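Local structure of putative membrane transport protein (Vibrio parahaemolyticus RIMD 2210633, 3CK6) at residues I181-K184 / R185-P189; T220-N223 / E224-F228; L151-D154 / T155-E158; N139-I142 / E143-G147; G83-N87 / E88-P92. The protein forms the cytoplasmic, funnel-shaped pentameric part of a CorA-family transporter that probably brings zinc ions into the cell together with protons. The protein carries 1 engineered substitution. One frame throughout, in Å; residues are numbered along the deposited sequence. Where two conformers were deposited one is given.

Contact 1: residues I181-K184 / R185-P189; sequences ISIK and RFIRP
I181-K184 continues without a gap into R185-P189 within helix 173-199, where R185 N bonds to I181 O at 3.1 Å and R188 N to K184 O at 3.2 Å. Between these two bonds the helix is kinked: I183 O accepts twice, from I187 N in its carbonyl plane at 2.9 Å and from F186 N, which stands 52° out of that plane. S182 O therefore meets carbon instead, lying 3.4 Å from R185 CB and obliquely to the F186 ring. K184 and R188 lie side by side and point the same way. K184 is extended throughout, with CG anti to the backbone N (chi1 171°), and its CE comes to 4.0 Å from R188 NH2. Both cations are drawn to E227: K184 NZ makes a salt bridge with OE1, whereas R188 NH2 has only a long, weak ion pair with it. R185 CD lies over the rim of one F186 face, F186 CZ sits 3.5 Å above the guanidinium plane, and R185 NH2 bonds to T225 OG1 of a neighbouring subunit. A cation-pi contact to F186 comes from R82. I187 turns inward onto I219 and I222 of helix 209-246. This is a kinked helix with a proline at one of its two breaks, one side against its own subunit and the other at an interface of the CorA-family funnel.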
loop_
_atom_site.group_PDB
_atom_site.type_symbol
_atom_site.label_atom_id
_atom_site.label_comp_id
_atom_site.label_asym_id
_atom_site.label_seq_id
_atom_site.Cartn_x
_atom_site.Cartn_y
_atom_site.Cartn_z
ATOM N N ILE E 181 -15.499 2.026 -13.916
ATOM C CA ILE E 181 -14.184 1.363 -14.078
ATOM C C ILE E 181 -13.434 1.794 -15.342
ATOM O O ILE E 181 -12.195 1.916 -15.311
ATOM C CB ILE E 181 -14.176 -0.172 -13.897
ATOM C CG1 ILE E 181 -14.919 -0.870 -15.047
ATOM C CG2 ILE E 181 -14.724 -0.540 -12.485
ATOM C CD1 ILE E 181 -14.650 -2.404 -15.190
ATOM N N SER E 182 -14.180 2.069 -16.416
ATOM C CA SER E 182 -13.612 2.619 -17.652
ATOM C C SER E 182 -12.937 3.977 -17.406
ATOM O O SER E 182 -11.829 4.198 -17.903
ATOM C CB SER E 182 -14.663 2.729 -18.761
ATOM O OG SER E 182 -15.253 1.471 -19.056
ATOM N N ILE E 183 -13.598 4.866 -16.651
ATOM C CA ILE E 183 -13.041 6.188 -16.255
ATOM C C ILE E 183 -11.844 6.021 -15.345
ATOM O O ILE E 183 -10.803 6.715 -15.508
ATOM C CB ILE E 183 -14.082 7.090 -15.452
ATOM C CG1 ILE E 183 -15.365 7.379 -16.247
ATOM C CG2 ILE E 183 -13.476 8.410 -15.024
ATOM C CD1 ILE E 183 -15.201 7.632 -17.724
ATOM N N LYS E 184 -11.999 5.143 -14.356
ATOM C CA LYS E 184 -10.980 4.986 -13.304
ATOM C C LYS E 184 -9.643 4.540 -13.905
ATOM O O LYS E 184 -8.578 4.975 -13.457
ATOM C CB LYS E 184 -11.434 3.990 -12.245
ATOM C CG LYS E 184 -10.331 3.627 -11.250
ATOM C CD LYS E 184 -10.868 2.635 -10.217
ATOM C CE LYS E 184 -9.756 2.192 -9.264
ATOM N NZ LYS E 184 -10.332 1.506 -8.072
ATOM N N ARG E 185 -9.731 3.694 -14.933
ATOM C CA ARG E 185 -8.577 3.177 -15.664
ATOM C C ARG E 185 -7.583 4.281 -16.050
ATOM O O ARG E 185 -6.364 4.075 -15.999
ATOM C CB ARG E 185 -9.050 2.421 -16.915
ATOM C CG ARG E 185 -7.940 1.924 -17.848
ATOM C CD ARG E 185 -8.547 1.425 -19.147
ATOM N NE ARG E 185 -7.556 0.844 -20.052
ATOM C CZ ARG E 185 -7.834 0.377 -21.259
ATOM N NH1 ARG E 185 -9.096 0.409 -21.714
ATOM N NH2 ARG E 185 -6.846 -0.150 -22.016
ATOM N N PHE E 186 -8.115 5.441 -16.427
ATOM C CA PHE E 186 -7.294 6.587 -16.853
ATOM C C PHE E 186 -7.175 7.720 -15.830
ATOM O O PHE E 186 -6.205 8.487 -15.838
ATOM C CB PHE E 186 -7.839 7.139 -18.155
ATOM C CG PHE E 186 -7.827 6.124 -19.277
ATOM C CD1 PHE E 186 -6.622 5.554 -19.690
ATOM C CD2 PHE E 186 -9.007 5.724 -19.881
ATOM C CE1 PHE E 186 -6.581 4.615 -20.729
ATOM C CE2 PHE E 186 -8.981 4.769 -20.928
ATOM C CZ PHE E 186 -7.754 4.221 -21.343
ATOM N N ILE E 187 -8.180 7.850 -14.987
ATOM C CA ILE E 187 -8.213 8.985 -14.084
ATOM C C ILE E 187 -7.251 8.840 -12.906
ATOM O O ILE E 187 -6.662 9.818 -12.463
ATOM C CB ILE E 187 -9.662 9.391 -13.764
ATOM C CG1 ILE E 187 -10.237 9.999 -15.050
ATOM C CG2 ILE E 187 -9.716 10.405 -12.634
ATOM C CD1 ILE E 187 -11.637 10.522 -14.923
ATOM N N ARG E 188 -7.037 7.604 -12.459
ATOM C CA ARG E 188 -5.969 7.314 -11.499
ATOM C C ARG E 188 -4.567 7.747 -12.029
ATOM O O ARG E 188 -3.895 8.574 -11.394
ATOM C CB ARG E 188 -6.029 5.837 -11.078
ATOM C CG ARG E 188 -5.176 5.476 -9.870
ATOM C CD ARG E 188 -5.815 4.307 -9.099
ATOM N NE ARG E 188 -5.889 4.590 -7.658
ATOM C CZ ARG E 188 -6.935 5.148 -7.042
ATOM N NH1 ARG E 188 -6.881 5.372 -5.731
ATOM N NH2 ARG E 188 -8.035 5.486 -7.723
ATOM N N PRO E 189 -4.130 7.232 -13.212
ATOM C CA PRO E 189 -2.873 7.743 -13.815
ATOM C C PRO E 189 -2.813 9.259 -14.043
ATOM O O PRO E 189 -1.725 9.846 -13.930
ATOM C CB PRO E 189 -2.831 7.050 -15.185
ATOM C CG PRO E 189 -3.643 5.875 -15.057
ATOM C CD PRO E 189 -4.708 6.139 -14.019
#

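Contact 2: residues T220-N223 / E224-F228; sequences TRIN and ETIEF
T220 and E224, one turn apart on helix 209-246, lie side by side, with T220 CG2 3.9 Å from E224 OE2. The helix is regular here: I226 N bonds to I222 O at 2.9 Å and E227 N to N223 O at 3.1 Å. The tightly packed side is the buried one, where I222 CG2 meets I226 CD1 at 4.2 Å, the two side chains crossing at a slant; I149 and L153 close over I222, and I183 over I226. N223, also buried, donates through ND2 to I187 O. The looser side is that of the partly exposed R221. A water in the plane of its guanidinium, at the edge, accepts from NH2 at 2.9 Å and also bonds to the buried T225 OG1 at 2.6 Å, bridging a turn, while R221 NH1 forms a salt bridge with D150. E224 belongs to the subunit interface, extending to a salt bridge with R66 of a neighbouring subunit. One helix thus faces both its own helical bundle and the subunit interface of the pentameric funnel.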
loop_
_atom_site.group_PDB
_atom_site.type_symbol
_atom_site.label_atom_id
_atom_site.label_comp_id
_atom_site.label_asym_id
_atom_site.label_seq_id
_atom_site.Cartn_x
_atom_site.Cartn_y
_atom_site.Cartn_z
ATOM N N THR E 220 -7.626 14.670 -7.604
ATOM C CA THR E 220 -7.656 13.795 -6.423
ATOM C C THR E 220 -9.096 13.636 -5.944
ATOM O O THR E 220 -9.548 12.511 -5.726
ATOM C CB THR E 220 -6.767 14.349 -5.299
ATOM O OG1 THR E 220 -5.443 14.506 -5.806
ATOM C CG2 THR E 220 -6.737 13.408 -4.075
ATOM N N ARG E 221 -9.813 14.758 -5.820
ATOM C CA ARG E 221 -11.247 14.725 -5.483
ATOM C C ARG E 221 -12.043 13.836 -6.448
ATOM O O ARG E 221 -12.874 13.020 -6.012
ATOM C CB ARG E 221 -11.853 16.130 -5.427
ATOM C CG ARG E 221 -13.427 16.112 -5.308
ATOM C CD ARG E 221 -13.955 17.584 -5.253
ATOM N NE ARG E 221 -13.554 18.337 -6.441
ATOM C CZ ARG E 221 -14.037 18.146 -7.671
ATOM N NH1 ARG E 221 -13.580 18.881 -8.677
ATOM N NH2 ARG E 221 -14.966 17.223 -7.910
ATOM N N ILE E 222 -11.802 14.002 -7.756
ATOM C CA ILE E 222 -12.445 13.142 -8.767
ATOM C C ILE E 222 -12.230 11.652 -8.486
ATOM O O ILE E 222 -13.215 10.875 -8.447
ATOM C CB ILE E 222 -12.056 13.558 -10.219
ATOM C CG1 ILE E 222 -12.610 14.972 -10.511
ATOM C CG2 ILE E 222 -12.478 12.472 -11.265
ATOM C CD1 ILE E 222 -12.157 15.584 -11.842
ATOM N N ASN E 223 -10.974 11.255 -8.265
ATOM C CA ASN E 223 -10.633 9.857 -7.955
ATOM C C ASN E 223 -11.351 9.339 -6.712
ATOM O O ASN E 223 -11.872 8.232 -6.724
ATOM C CB ASN E 223 -9.116 9.654 -7.817
ATOM C CG ASN E 223 -8.446 9.387 -9.145
ATOM O OD1 ASN E 223 -8.609 8.319 -9.723
ATOM N ND2 ASN E 223 -7.711 10.369 -9.657
ATOM N N GLU E 224 -11.403 10.144 -5.660
ATOM C CA GLU E 224 -12.141 9.768 -4.454
ATOM C C GLU E 224 -13.637 9.626 -4.677
ATOM O O GLU E 224 -14.254 8.759 -4.091
ATOM C CB GLU E 224 -11.871 10.728 -3.307
ATOM C CG GLU E 224 -10.386 10.722 -2.923
ATOM C CD GLU E 224 -9.977 11.824 -1.958
ATOM O OE1 GLU E 224 -10.703 12.847 -1.776
ATOM O OE2 GLU E 224 -8.878 11.653 -1.381
ATOM N N THR E 225 -14.205 10.495 -5.506
ATOM C CA THR E 225 -15.624 10.447 -5.840
ATOM C C THR E 225 -15.969 9.167 -6.605
ATOM O O THR E 225 -16.979 8.506 -6.309
ATOM C CB THR E 225 -16.051 11.696 -6.634
ATOM O OG1 THR E 225 -16.118 12.796 -5.734
ATOM C CG2 THR E 225 -17.455 11.495 -7.203
ATOM N N ILE E 226 -15.132 8.834 -7.583
ATOM C CA ILE E 226 -15.249 7.567 -8.320
ATOM C C ILE E 226 -15.272 6.362 -7.371
ATOM O O ILE E 226 -16.128 5.494 -7.506
ATOM C CB ILE E 226 -14.133 7.427 -9.391
ATOM C CG1 ILE E 226 -14.391 8.415 -10.532
ATOM C CG2 ILE E 226 -14.076 5.967 -9.963
ATOM C CD1 ILE E 226 -13.357 8.386 -11.585
ATOM N N GLU E 227 -14.338 6.317 -6.416
ATOM C CA GLU E 227 -14.287 5.212 -5.447
ATOM C C GLU E 227 -15.526 5.157 -4.598
ATOM O O GLU E 227 -16.022 4.074 -4.279
ATOM C CB GLU E 227 -13.044 5.270 -4.551
ATOM C CG GLU E 227 -11.760 5.057 -5.291
ATOM C CD GLU E 227 -11.668 3.674 -5.924
ATOM O OE1 GLU E 227 -11.295 3.606 -7.108
ATOM O OE2 GLU E 227 -11.980 2.673 -5.241
ATOM N N PHE E 228 -16.053 6.326 -4.259
ATOM C CA PHE E 228 -17.283 6.397 -3.506
ATOM C C PHE E 228 -18.452 5.855 -4.329
ATOM O O PHE E 228 -19.250 5.055 -3.824
ATOM C CB PHE E 228 -17.580 7.823 -3.044
ATOM C CG PHE E 228 -18.945 7.983 -2.460
ATOM C CD1 PHE E 228 -19.305 7.300 -1.292
ATOM C CD2 PHE E 228 -19.873 8.815 -3.072
ATOM C CE1 PHE E 228 -20.585 7.445 -0.738
ATOM C CE2 PHE E 228 -21.142 8.969 -2.543
ATOM C CZ PHE E 228 -21.514 8.271 -1.372
HETATM O O HOH W 1 -16.507 15.256 -6.512
#

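Contact 3: residues L151-D154 / T155-E158; sequences LYLD and TIEE
T155 OG1 donates to Y152 O over a short 2.5 Å, arriving in the carbonyl plane on a lone pair. This threonine-to-backbone bond within the α-helix 134-161 depends on a chi1 of 72°, which sets OG1 in the crowded position between the backbone N and the carbonyl carbon. Y152 O also accepts from I156 N at 3.3 Å, in the carbonyl plane, so side chain and backbone share one oxygen, with T155 N adding a weak third bond. The Y152 ring swings toward the next turn because its CG is anti to the backbone N (chi1 177°). I156 CG1 lies over one face of the ring, and I156 CD1 comes to 3.4 Å from Y152 CE2, while T155 OG1 approaches CD1 of the ring obliquely. The same I156 CD1 touches L153 CD2 on the buried side. Further out, A179 and I183 of helix 173-199 pack against Y152, I84 and P92 approach it from a loop, and I226 meets L153. On a partly exposed flank D154 and E157 run side by side, their carboxylate planes 24° apart. Their like charges may raise each other's pKa, since D154 OD1 and E157 OE2 are 3.8 Å apart.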
loop_
_atom_site.group_PDB
_atom_site.type_symbol
_atom_site.label_atom_id
_atom_site.label_comp_id
_atom_site.label_asym_id
_atom_site.label_seq_id
_atom_site.Cartn_x
_atom_site.Cartn_y
_atom_site.Cartn_z
ATOM N N LEU E 151 -18.602 16.969 -14.810
ATOM C CA LEU E 151 -19.943 17.063 -15.401
ATOM C C LEU E 151 -20.477 15.685 -15.745
ATOM O O LEU E 151 -21.645 15.396 -15.481
ATOM C CB LEU E 151 -19.984 17.972 -16.648
ATOM C CG LEU E 151 -20.154 19.483 -16.421
ATOM C CD1 LEU E 151 -19.665 20.299 -17.621
ATOM C CD2 LEU E 151 -21.611 19.878 -16.048
ATOM N N TYR E 152 -19.623 14.835 -16.320
ATOM C CA TYR E 152 -20.021 13.459 -16.612
ATOM C C TYR E 152 -20.330 12.671 -15.336
ATOM O O TYR E 152 -21.338 11.962 -15.266
ATOM C CB TYR E 152 -18.974 12.739 -17.466
ATOM C CG TYR E 152 -19.290 11.286 -17.736
ATOM C CD1 TYR E 152 -20.375 10.919 -18.533
ATOM C CD2 TYR E 152 -18.496 10.273 -17.200
ATOM C CE1 TYR E 152 -20.659 9.577 -18.771
ATOM C CE2 TYR E 152 -18.770 8.934 -17.444
ATOM C CZ TYR E 152 -19.843 8.595 -18.222
ATOM O OH TYR E 152 -20.104 7.259 -18.453
ATOM N N LEU E 153 -19.466 12.797 -14.336
ATOM C CA LEU E 153 -19.686 12.119 -13.061
ATOM C C LEU E 153 -21.028 12.477 -12.432
ATOM O O LEU E 153 -21.644 11.628 -11.798
ATOM C CB LEU E 153 -18.537 12.351 -12.075
ATOM C CG LEU E 153 -17.289 11.510 -12.360
ATOM C CD1 LEU E 153 -16.126 11.898 -11.436
ATOM C CD2 LEU E 153 -17.593 9.989 -12.310
ATOM N N ASP E 154 -21.482 13.714 -12.641
ATOM C CA ASP E 154 -22.807 14.168 -12.216
ATOM C C ASP E 154 -23.922 13.328 -12.829
ATOM O O ASP E 154 -24.908 13.079 -12.169
ATOM C CB ASP E 154 -23.051 15.636 -12.583
ATOM C CG ASP E 154 -22.313 16.610 -11.679
ATOM O OD1 ASP E 154 -21.895 16.211 -10.565
ATOM O OD2 ASP E 154 -22.158 17.787 -12.093
ATOM N N THR E 155 -23.760 12.916 -14.091
ATOM C CA THR E 155 -24.760 12.093 -14.774
ATOM C C THR E 155 -24.786 10.705 -14.152
ATOM O O THR E 155 -25.827 10.058 -14.104
ATOM C CB THR E 155 -24.501 11.971 -16.301
ATOM O OG1 THR E 155 -23.364 11.132 -16.550
ATOM C CG2 THR E 155 -24.284 13.328 -16.934
ATOM N N ILE E 156 -23.626 10.245 -13.690
ATOM C CA ILE E 156 -23.544 8.942 -13.021
ATOM C C ILE E 156 -24.197 9.033 -11.641
ATOM O O ILE E 156 -24.983 8.157 -11.246
ATOM C CB ILE E 156 -22.089 8.400 -12.962
ATOM C CG1 ILE E 156 -21.633 8.011 -14.381
ATOM C CG2 ILE E 156 -21.992 7.198 -11.999
ATOM C CD1 ILE E 156 -20.134 7.787 -14.545
ATOM N N GLU E 157 -23.903 10.119 -10.933
ATOM C CA GLU E 157 -24.556 10.397 -9.655
ATOM C C GLU E 157 -26.094 10.359 -9.769
ATOM O O GLU E 157 -26.762 9.769 -8.915
ATOM C CB GLU E 157 -24.080 11.735 -9.086
ATOM C CG GLU E 157 -24.802 12.124 -7.795
ATOM C CD GLU E 157 -24.276 13.407 -7.207
ATOM O OE1 GLU E 157 -24.210 13.482 -5.962
ATOM O OE2 GLU E 157 -23.918 14.331 -7.983
ATOM N N GLU E 158 -26.637 10.967 -10.828
ATOM C CA GLU E 158 -28.088 10.933 -11.129
ATOM C C GLU E 158 -28.649 9.516 -11.200
ATOM O O GLU E 158 -29.724 9.226 -10.666
ATOM C CB GLU E 158 -28.381 11.597 -12.478
ATOM C CG GLU E 158 -28.243 13.107 -12.528
ATOM C CD GLU E 158 -29.320 13.739 -13.396
ATOM O OE1 GLU E 158 -30.351 13.068 -13.650
ATOM O OE2 GLU E 158 -29.136 14.907 -13.818
#

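Contact 4: residues N139-I142 / E143-G147; sequences NQII and EGLNG
I142 O is gripped by N146 N at 3.1 Å and by a water that donates to it at the same distance. That water also donates to N146 OD1 at 2.6 Å, tying the asparagine amide back to the carbonyl one turn earlier. The other end of the amide serves a different partner: N146 ND2 donates to E143 OE1 at 3.2 Å, with the acceptor in the amide plane but the nitrogen above the carboxylate plane, 35° out of it. E143 is bent at chi2 (-82°), which curls its carboxylate along the helix between N139 and N146. N139 and E143 point the same way with amide and carboxylate planes 11° apart, and ND2 of N139 rests on E143 CG at 3.6 Å. A second water joins them, accepting from N139 ND2 and donating to E143 OE2 at 2.7 Å. This polar stripe of helix 134-161 faces helix 209-246, where N218 bonds to E143 OE1 and A215 O receives a weak bond from N146 ND2; R208, just before that helix, bonds through NE to N139 OD1. Apolar groups occupy another side of the helix. I141 and L145 lie side by side, CG2 to CD1 4.1 Å, against I121 and A117 of helix 116-126, while I142 packs on I194 and L197 of helix 173-199. G144, lacking a side chain, brings its N to 2.7 Å from Q140 O.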
loop_
_atom_site.group_PDB
_atom_site.type_symbol
_atom_site.label_atom_id
_atom_site.label_comp_id
_atom_site.label_asym_id
_atom_site.label_seq_id
_atom_site.Cartn_x
_atom_site.Cartn_y
_atom_site.Cartn_z
ATOM N N ASN E 139 -2.538 25.075 -17.717
ATOM C CA ASN E 139 -3.399 25.043 -16.527
ATOM C C ASN E 139 -4.870 24.947 -16.905
ATOM O O ASN E 139 -5.614 24.136 -16.344
ATOM C CB ASN E 139 -3.110 26.300 -15.683
ATOM C CG ASN E 139 -3.617 26.196 -14.231
ATOM O OD1 ASN E 139 -3.209 27.005 -13.397
ATOM N ND2 ASN E 139 -4.524 25.238 -13.932
ATOM N N GLN E 140 -5.294 25.748 -17.879
ATOM C CA GLN E 140 -6.690 25.714 -18.342
ATOM C C GLN E 140 -7.055 24.411 -19.049
ATOM O O GLN E 140 -8.177 23.937 -18.919
ATOM C CB GLN E 140 -6.997 26.896 -19.251
ATOM C CG GLN E 140 -7.081 28.238 -18.515
ATOM C CD GLN E 140 -7.673 29.344 -19.374
ATOM O OE1 GLN E 140 -8.224 29.091 -20.455
ATOM N NE2 GLN E 140 -7.546 30.588 -18.908
ATOM N N ILE E 141 -6.122 23.831 -19.793
ATOM C CA ILE E 141 -6.364 22.514 -20.408
ATOM C C ILE E 141 -6.623 21.453 -19.324
ATOM O O ILE E 141 -7.626 20.718 -19.377
ATOM C CB ILE E 141 -5.197 22.074 -21.343
ATOM C CG1 ILE E 141 -5.078 23.033 -22.543
ATOM C CG2 ILE E 141 -5.401 20.596 -21.831
ATOM C CD1 ILE E 141 -3.759 22.886 -23.348
ATOM N N ILE E 142 -5.730 21.396 -18.334
ATOM C CA ILE E 142 -5.834 20.443 -17.228
ATOM C C ILE E 142 -7.163 20.646 -16.477
ATOM O O ILE E 142 -7.949 19.703 -16.321
ATOM C CB ILE E 142 -4.574 20.519 -16.296
ATOM C CG1 ILE E 142 -3.332 20.008 -17.030
ATOM C CG2 ILE E 142 -4.781 19.729 -15.019
ATOM C CD1 ILE E 142 -2.021 20.450 -16.408
ATOM N N GLU E 143 -7.440 21.880 -16.042
ATOM C CA GLU E 143 -8.687 22.155 -15.332
ATOM C C GLU E 143 -9.937 21.987 -16.211
ATOM O O GLU E 143 -10.996 21.583 -15.715
ATOM C CB GLU E 143 -8.683 23.542 -14.684
ATOM C CG GLU E 143 -7.729 23.667 -13.497
ATOM C CD GLU E 143 -8.317 23.138 -12.170
ATOM O OE1 GLU E 143 -8.929 22.038 -12.154
ATOM O OE2 GLU E 143 -8.143 23.826 -11.124
ATOM N N GLY E 144 -9.826 22.317 -17.496
ATOM C CA GLY E 144 -10.959 22.141 -18.408
ATOM C C GLY E 144 -11.362 20.670 -18.493
ATOM O O GLY E 144 -12.540 20.340 -18.394
ATOM N N LEU E 145 -10.365 19.801 -18.684
ATOM C CA LEU E 145 -10.550 18.344 -18.711
ATOM C C LEU E 145 -11.162 17.808 -17.403
ATOM O O LEU E 145 -12.099 17.002 -17.454
ATOM C CB LEU E 145 -9.235 17.633 -19.055
ATOM C CG LEU E 145 -8.670 17.799 -20.475
ATOM C CD1 LEU E 145 -7.273 17.198 -20.572
ATOM C CD2 LEU E 145 -9.594 17.197 -21.519
ATOM N N ASN E 146 -10.659 18.272 -16.246
ATOM C CA ASN E 146 -11.284 17.995 -14.931
ATOM C C ASN E 146 -12.756 18.389 -14.883
ATOM O O ASN E 146 -13.607 17.578 -14.496
ATOM C CB ASN E 146 -10.576 18.769 -13.794
ATOM C CG ASN E 146 -9.246 18.163 -13.394
ATOM O OD1 ASN E 146 -8.958 17.010 -13.736
ATOM N ND2 ASN E 146 -8.425 18.937 -12.632
ATOM N N GLY E 147 -13.034 19.653 -15.225
ATOM C CA GLY E 147 -14.395 20.193 -15.263
ATOM C C GLY E 147 -15.371 19.317 -16.048
ATOM O O GLY E 147 -16.482 19.039 -15.591
HETATM O O HOH W 2 -6.136 25.561 -11.399
HETATM O O HOH W 3 -7.256 16.726 -15.696
#

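Contact 5: residues G83-N87 / E88-P92; sequences GINMN and ENASP
N85 holds its amide against the methyl of A90 across the loop, ND2 to CB 3.3 Å. The pair spans a β-hairpin loop between strands 77-83 and 96-103, with a type II turn from N87 to A90 and N89 in the positive-phi position of that turn (phi 68°). N85 CG is anti to the backbone N (chi1 -167°), which swings the amide over the interior of the loop. There OD1 accepts from N87 ND2 at 3.2 Å, with OD1 in the amide plane of N87, and receives a weak bond from N87 N as in an Asx turn. Each asparagine has a further partner: N85 ND2 bonds to D94 O and N87 ND2 to P114 O, so the amides pin the loop to other parts of the same chain. At its base, I84 lies at a slant against the P92 ring, with CG2 3.6 Å from CB. The backbone clasps the same proline from two directions: P92 CA sends its hydrogen toward N85 O at 3.1 Å, and N85 N reaches P92 O at 3.0 Å, on a lone pair in the carbonyl plane and almost straight, at 178°.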
loop_
_atom_site.group_PDB
_atom_site.type_symbol
_atom_site.label_atom_id
_atom_site.label_comp_id
_atom_site.label_asym_id
_atom_site.label_seq_id
_atom_site.Cartn_x
_atom_site.Cartn_y
_atom_site.Cartn_z
ATOM N N GLY E 83 -9.621 12.797 -21.523
ATOM C CA GLY E 83 -10.850 13.548 -21.294
ATOM C C GLY E 83 -12.069 12.771 -21.744
ATOM O O GLY E 83 -11.949 11.786 -22.483
ATOM N N ILE E 84 -13.239 13.226 -21.306
ATOM C CA ILE E 84 -14.535 12.636 -21.729
ATOM C C ILE E 84 -14.705 12.728 -23.256
ATOM O O ILE E 84 -14.365 13.731 -23.872
ATOM C CB ILE E 84 -15.713 13.318 -20.993
ATOM C CG1 ILE E 84 -15.552 13.167 -19.477
ATOM C CG2 ILE E 84 -17.091 12.713 -21.402
ATOM C CD1 ILE E 84 -15.516 11.690 -18.982
ATOM N N ASN E 85 -15.216 11.658 -23.859
ATOM C CA ASN E 85 -15.434 11.603 -25.293
ATOM C C ASN E 85 -16.857 12.097 -25.557
ATOM O O ASN E 85 -17.810 11.348 -25.326
ATOM C CB ASN E 85 -15.275 10.154 -25.751
ATOM C CG ASN E 85 -15.174 10.013 -27.259
ATOM O OD1 ASN E 85 -15.646 10.872 -28.022
ATOM N ND2 ASN E 85 -14.549 8.916 -27.706
HETATM N N MSE E 86 -17.009 13.345 -26.013
HETATM C CA MSE E 86 -18.354 13.906 -26.232
HETATM C C MSE E 86 -18.715 13.973 -27.712
HETATM O O MSE E 86 -19.457 14.858 -28.169
HETATM C CB MSE E 86 -18.546 15.269 -25.550
HETATM C CG MSE E 86 -18.962 15.215 -24.073
HETATM SE SE MSE E 86 -20.208 13.809 -23.528
HETATM C CE MSE E 86 -21.705 14.203 -24.703
ATOM N N ASN E 87 -18.216 12.988 -28.461
ATOM C CA ASN E 87 -18.433 12.895 -29.888
ATOM C C ASN E 87 -19.423 11.764 -30.244
ATOM O O ASN E 87 -19.616 10.833 -29.456
ATOM C CB ASN E 87 -17.083 12.724 -30.574
ATOM C CG ASN E 87 -16.145 13.908 -30.297
ATOM O OD1 ASN E 87 -16.249 14.950 -30.942
ATOM N ND2 ASN E 87 -15.241 13.755 -29.317
ATOM N N GLU E 88 -20.064 11.854 -31.409
ATOM C CA GLU E 88 -21.112 10.879 -31.759
ATOM C C GLU E 88 -20.482 9.540 -32.165
ATOM O O GLU E 88 -19.326 9.512 -32.610
ATOM C CB GLU E 88 -22.058 11.427 -32.830
ATOM C CG GLU E 88 -21.469 11.590 -34.231
ATOM C CD GLU E 88 -22.535 11.529 -35.320
ATOM O OE1 GLU E 88 -23.741 11.415 -34.995
ATOM O OE2 GLU E 88 -22.169 11.587 -36.514
ATOM N N ASN E 89 -21.216 8.446 -31.968
ATOM C CA ASN E 89 -20.701 7.081 -32.215
ATOM C C ASN E 89 -19.597 6.634 -31.249
ATOM O O ASN E 89 -18.878 5.659 -31.514
ATOM C CB ASN E 89 -20.225 6.888 -33.669
ATOM C CG ASN E 89 -21.311 7.175 -34.688
ATOM O OD1 ASN E 89 -21.140 8.043 -35.549
ATOM N ND2 ASN E 89 -22.432 6.450 -34.604
ATOM N N ALA E 90 -19.471 7.349 -30.135
ATOM C CA ALA E 90 -18.571 6.963 -29.062
ATOM C C ALA E 90 -19.349 7.063 -27.769
ATOM O O ALA E 90 -20.409 7.699 -27.733
ATOM C CB ALA E 90 -17.367 7.872 -29.015
ATOM N N SER E 91 -18.839 6.411 -26.726
ATOM C CA SER E 91 -19.377 6.564 -25.392
ATOM C C SER E 91 -18.479 7.554 -24.673
ATOM O O SER E 91 -17.269 7.582 -24.946
ATOM C CB SER E 91 -19.399 5.227 -24.645
ATOM O OG SER E 91 -19.698 4.145 -25.501
ATOM N N PRO E 92 -19.057 8.373 -23.766
ATOM C CA PRO E 92 -18.260 9.335 -22.994
ATOM C C PRO E 92 -17.081 8.684 -22.273
ATOM O O PRO E 92 -15.997 9.299 -22.176
ATOM C CB PRO E 92 -19.262 9.885 -21.965
ATOM C CG PRO E 92 -20.577 9.701 -22.574
ATOM C CD PRO E 92 -20.491 8.450 -23.413
#

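Overall arrangement
Contacts 3 and 4 share helix 134-161, contact 4 buried at the end nearer the chain's centre and contact 3 partly exposed on the outer length. Contacts 1 and 2 sit on the long helices 173-199 and 209-246, clasped to one another by the K184-E227 salt bridge and, unlike the other three, touching neighbouring subunits. They combine salt bridges, within the subunit and across the interface, with apolar packing, whereas contact 4 relies on amides, a carboxylate and waters, and contact 3 on a ring packed on aliphatic carbon. Contact 5 is the one loop; I84 and P92 dock on Y152 of contact 3, and G83 touches L145 of contact 4. I183, I222, I226 and L153 join contacts 1, 2 and 3.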